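Local coordinates for protein leucine aminopeptidase (Fimbriiglobus ruber, PDB 7D1B) that binds zinc and probably acts as a glutaminyl cyclase of the M28 peptidase family, converting N-terminal glutamine into pyroglutamate, at residues K122-C128 with Y224-V230; G251-V256 with I295-D299. One frame throughout, in Å; residues are numbered along the deposited sequence. Where two conformers were deposited one is given.

Interaction 1. Residues K122-C128 with Y224-V230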
# COMPACT_ATOMS: atom_id res chain seq x y z
N LYS A 122 -19.89 -2.24 11.13
CA LYS A 122 -19.29 -3.14 12.11
C LYS A 122 -18.12 -3.95 11.57
O LYS A 122 -17.33 -4.46 12.36
CB LYS A 122 -20.36 -4.07 12.69
CG LYS A 122 -21.39 -3.33 13.50
CD LYS A 122 -22.42 -4.26 14.11
CE LYS A 122 -23.54 -3.48 14.80
NZ LYS A 122 -24.52 -4.38 15.44
N ALA A 123 -17.99 -4.08 10.26
CA ALA A 123 -16.84 -4.72 9.64
C ALA A 123 -16.16 -3.68 8.76
O ALA A 123 -16.85 -2.94 8.05
CB ALA A 123 -17.28 -5.89 8.77
N ARG A 124 -14.83 -3.65 8.80
CA ARG A 124 -14.06 -2.71 8.00
C ARG A 124 -12.96 -3.45 7.25
O ARG A 124 -12.36 -4.40 7.76
CB ARG A 124 -13.42 -1.62 8.87
CG ARG A 124 -14.40 -0.85 9.73
CD ARG A 124 -13.79 0.40 10.41
NE ARG A 124 -13.50 1.44 9.43
CZ ARG A 124 -14.43 2.17 8.82
NH1 ARG A 124 -15.71 2.06 9.14
NH2 ARG A 124 -14.05 3.02 7.86
N LEU A 125 -12.71 -3.00 6.02
CA LEU A 125 -11.59 -3.43 5.20
C LEU A 125 -10.52 -2.36 5.20
O LEU A 125 -10.81 -1.17 5.33
CB LEU A 125 -12.03 -3.68 3.77
CG LEU A 125 -13.07 -4.77 3.53
CD1 LEU A 125 -13.34 -4.90 2.04
CD2 LEU A 125 -12.65 -6.11 4.12
N ILE A 126 -9.29 -2.79 4.95
CA ILE A 126 -8.15 -1.90 4.78
C ILE A 126 -7.62 -2.01 3.36
O ILE A 126 -7.43 -3.12 2.85
CB ILE A 126 -7.03 -2.27 5.78
CG1 ILE A 126 -7.48 -1.98 7.22
CG2 ILE A 126 -5.73 -1.56 5.41
CD1 ILE A 126 -6.65 -2.69 8.25
N VAL A 127 -7.34 -0.87 2.74
CA VAL A 127 -6.47 -0.78 1.57
C VAL A 127 -5.25 -0.03 2.07
O VAL A 127 -5.39 1.07 2.62
CB VAL A 127 -7.15 -0.02 0.41
CG1 VAL A 127 -6.16 0.15 -0.73
CG2 VAL A 127 -8.43 -0.72 -0.04
N CYS A 128 -4.06 -0.62 1.90
CA CYS A 128 -2.89 -0.03 2.55
C CYS A 128 -1.69 -0.02 1.62
O CYS A 128 -1.64 -0.71 0.59
CB CYS A 128 -2.60 -0.69 3.92
SG CYS A 128 -2.25 -2.44 3.87
N TYR A 224 -16.09 -2.04 15.83
CA TYR A 224 -15.93 -2.70 14.54
C TYR A 224 -14.78 -3.69 14.67
O TYR A 224 -14.00 -3.65 15.62
CB TYR A 224 -15.63 -1.69 13.42
CG TYR A 224 -14.33 -0.94 13.63
CD1 TYR A 224 -13.11 -1.47 13.22
CD2 TYR A 224 -14.32 0.29 14.28
CE1 TYR A 224 -11.92 -0.79 13.45
CE2 TYR A 224 -13.14 0.97 14.51
CZ TYR A 224 -11.95 0.44 14.09
OH TYR A 224 -10.79 1.12 14.32
N ARG A 225 -14.66 -4.55 13.67
CA ARG A 225 -13.47 -5.38 13.50
C ARG A 225 -12.99 -5.26 12.06
O ARG A 225 -13.79 -5.06 11.14
CB ARG A 225 -13.76 -6.85 13.78
CG ARG A 225 -14.17 -7.14 15.21
CD ARG A 225 -13.00 -6.89 16.18
NE ARG A 225 -13.33 -7.26 17.56
CZ ARG A 225 -13.91 -6.44 18.42
NH1 ARG A 225 -14.22 -5.20 18.06
NH2 ARG A 225 -14.16 -6.85 19.66
N TYR A 226 -11.68 -5.38 11.87
CA TYR A 226 -11.10 -5.44 10.53
C TYR A 226 -11.20 -6.87 10.02
O TYR A 226 -10.66 -7.79 10.63
CB TYR A 226 -9.64 -5.00 10.56
CG TYR A 226 -9.45 -3.50 10.63
CD1 TYR A 226 -9.99 -2.67 9.64
CD2 TYR A 226 -8.69 -2.92 11.64
CE1 TYR A 226 -9.83 -1.30 9.69
CE2 TYR A 226 -8.49 -1.54 11.68
CZ TYR A 226 -9.06 -0.74 10.69
OH TYR A 226 -8.88 0.62 10.73
N THR A 227 -11.86 -7.05 8.89
CA THR A 227 -12.08 -8.39 8.35
C THR A 227 -11.16 -8.73 7.19
O THR A 227 -11.13 -9.89 6.76
CB THR A 227 -13.54 -8.56 7.93
OG1 THR A 227 -13.87 -7.51 7.02
CG2 THR A 227 -14.47 -8.48 9.17
N GLY A 228 -10.38 -7.77 6.69
CA GLY A 228 -9.46 -8.06 5.62
C GLY A 228 -8.68 -6.82 5.27
O GLY A 228 -9.14 -5.68 5.49
N ALA A 229 -7.50 -7.04 4.67
CA ALA A 229 -6.62 -5.96 4.25
C ALA A 229 -5.92 -6.35 2.97
O ALA A 229 -5.48 -7.49 2.82
CB ALA A 229 -5.58 -5.66 5.32
N VAL A 230 -5.78 -5.38 2.07
CA VAL A 230 -4.98 -5.53 0.86
C VAL A 230 -3.87 -4.49 0.90
O VAL A 230 -4.15 -3.29 0.98
CB VAL A 230 -5.81 -5.40 -0.43
CG1 VAL A 230 -4.88 -5.41 -1.62
CG2 VAL A 230 -6.81 -6.54 -0.52

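Interaction 2. Residues G251-V256 with I295-D299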
# COMPACT_ATOMS: atom_id res chain seq x y z
N GLY A 251 -2.13 -16.69 5.22
CA GLY A 251 -2.88 -15.86 6.14
C GLY A 251 -4.28 -15.53 5.69
O GLY A 251 -5.13 -15.23 6.54
N ALA A 252 -4.54 -15.58 4.39
CA ALA A 252 -5.79 -15.01 3.89
C ALA A 252 -6.31 -15.77 2.66
O ALA A 252 -6.56 -15.16 1.61
CB ALA A 252 -5.58 -13.54 3.56
N PRO A 253 -6.52 -17.09 2.76
CA PRO A 253 -6.94 -17.85 1.57
C PRO A 253 -8.21 -17.35 0.93
O PRO A 253 -8.29 -17.28 -0.30
CB PRO A 253 -7.07 -19.29 2.09
CG PRO A 253 -7.18 -19.16 3.59
CD PRO A 253 -6.39 -17.94 3.96
N ASN A 254 -9.24 -17.01 1.72
CA ASN A 254 -10.48 -16.56 1.09
C ASN A 254 -10.35 -15.17 0.50
O ASN A 254 -11.03 -14.86 -0.49
CB ASN A 254 -11.67 -16.61 2.05
CG ASN A 254 -12.99 -16.16 1.34
OD1 ASN A 254 -13.49 -16.85 0.46
ND2 ASN A 254 -13.50 -14.97 1.68
N LEU A 255 -9.52 -14.31 1.10
CA LEU A 255 -9.27 -12.99 0.53
C LEU A 255 -8.58 -13.12 -0.82
O LEU A 255 -8.97 -12.48 -1.79
CB LEU A 255 -8.47 -12.15 1.53
CG LEU A 255 -8.66 -10.63 1.48
CD1 LEU A 255 -7.83 -10.02 2.60
CD2 LEU A 255 -8.34 -9.99 0.16
N VAL A 256 -7.54 -13.97 -0.90
CA VAL A 256 -6.90 -14.22 -2.18
C VAL A 256 -7.94 -14.68 -3.20
O VAL A 256 -8.01 -14.18 -4.33
CB VAL A 256 -5.75 -15.23 -2.05
CG1 VAL A 256 -5.19 -15.56 -3.43
CG2 VAL A 256 -4.64 -14.71 -1.15
N ILE A 295 -5.79 -10.04 11.21
CA ILE A 295 -6.47 -9.44 10.07
C ILE A 295 -5.97 -10.16 8.82
O ILE A 295 -4.79 -9.99 8.46
CB ILE A 295 -6.17 -7.94 9.97
CG1 ILE A 295 -6.50 -7.20 11.28
CG2 ILE A 295 -6.91 -7.35 8.76
CD1 ILE A 295 -5.96 -5.77 11.31
N PRO A 296 -6.80 -10.94 8.13
CA PRO A 296 -6.33 -11.57 6.89
C PRO A 296 -5.83 -10.49 5.94
O PRO A 296 -6.54 -9.51 5.68
CB PRO A 296 -7.58 -12.27 6.35
CG PRO A 296 -8.48 -12.47 7.56
CD PRO A 296 -8.21 -11.27 8.43
N ALA A 297 -4.59 -10.63 5.46
CA ALA A 297 -3.96 -9.55 4.71
C ALA A 297 -3.15 -10.12 3.56
O ALA A 297 -2.29 -11.00 3.74
CB ALA A 297 -3.08 -8.68 5.61
N VAL A 298 -3.41 -9.58 2.37
CA VAL A 298 -2.79 -10.03 1.12
C VAL A 298 -1.91 -8.93 0.58
O VAL A 298 -2.31 -7.76 0.52
CB VAL A 298 -3.88 -10.40 0.09
CG1 VAL A 298 -3.29 -10.62 -1.29
CG2 VAL A 298 -4.66 -11.60 0.58
N ASP A 299 -0.72 -9.32 0.11
CA ASP A 299 0.20 -8.42 -0.58
C ASP A 299 -0.02 -8.55 -2.08
O ASP A 299 0.17 -9.63 -2.65
CB ASP A 299 1.64 -8.78 -0.20
CG ASP A 299 2.64 -7.69 -0.50
OD1 ASP A 299 2.28 -6.62 -1.06
OD2 ASP A 299 3.83 -7.92 -0.12

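Interaction 1. Residues K122-C128 with Y224-V230
Strands 123-128 and 225-230 run parallel as neighbours, crossing at -44°, and six backbone hydrogen bonds join their segments, with Ala123 facing Arg225 near one end and Val127 facing Val230 at the other. The register slips by one residue between the Arg124-Tyr226 and Ile126-Ala229 pairs, a beta bulge at Thr227. Here Thr227 N donates a hydrogen bond to Arg124 O (N to O 2.9 Å), whereas Gly228 N is buried without a partner. Beyond the bulge Gly228 O accepts a hydrogen bond from Ile126 N.

On the sheet face shared by Arg124, Ile126, Tyr226 and Ala229, aliphatic carbon meets aromatic faces. Arg124 lays CD over the Tyr224 ring, 3.6 Å from its centroid, a CH-pi contact offset toward the rim. The Arg124 chain then bends at chi3 (70°), and its guanidinium is turned steeply to that ring, bound to Asp180 and the carbonyls of Trp117 and Phe118. Ile126 CD1 sits over the centre of the Tyr226 ring, 3.6 Å from the centroid, while Tyr224 CE1 lies over the opposite face. Further along, Ile126 CB meets Ala229 CB at 3.7 Å. On the face that carries Leu125, its CD2 touches Thr227 OG1 at 3.4 Å.

Because Tyr226 OH also bonds Asp180, the single carboxylate receives both arginine and phenol. It would probably balance the arginine's charge; with that phenol bond, the aliphatic contacts probably help fix the turn of the two rings.

Interaction 2. Residues G251-V256 with I295-D299
Leu255 and Ala252, at the start of helix 253-266, pack against Pro296 and Val298 where the chain enters edge strand 297-300, an example of a helix N-terminus seated on a sheet by apolar contacts. Leu255 can be traced outward. Its CB lies 4.0 Å from Val298 CG2. CG stands roughly anti to the backbone N (chi1 -152°). CD1 continues the extended chain (chi2 177°) past the valine to Pro296 O at 3.4 Å, a van der Waals contact at the strand's entry, while CD2 branches back beside Val298 CG2, also at 4.0 Å.

Ala252 occupies the N-cap position, in the short break after helix 246-251, and its O accepts a hydrogen bond from Val256 N in the first turn. Its CB points at the other segment and packs against three atoms at once, 3.6 Å from Ala297 N and 3.7 Å from both Pro296 CB and Val298 CG2. The same valine methyl is met by Val256 CG2 at 3.6 Å, the two side chains crossing at about a right angle. Val298 CG2 is thus touched by three residues of the helix start. Leu259 and Trp260, one turn further on, continue the cover over Val298. Ala297 directs its methyl away from this helix and touches helix 287-292 instead.

With apolar side chains making the contact, some of them against backbone N and O, the segments are joined by shape and the burial of apolar surface. Polar backbone atoms of the strand have partners beyond it: Ala297 O is bonded by Asn291 ND2, and Asp299 N by Ser248 OG.

Ala229 connects the two interactions, whose centres are about 11 Å apart. It belongs to strand 225-232, paired with strand 123-130 in interaction 1, and its other edge meets the 295-299 segment: Ala229 N lies 2.8 Å from Pro296 O and Ala229 O 3.0 Å from Val298 N, both probable hydrogen bonds. Leu255 CD1 also packs on Ala229 O at 3.5 Å, bringing helix 253-266 onto the middle strand. Three neighbouring parallel strands and a helix from the connection between the last two are therefore joined. Both contacts lie away from the zinc ion held by Asp155, Glu188 and His309; Lys122 borders a bound polyether, probably from the crystallisation liquor.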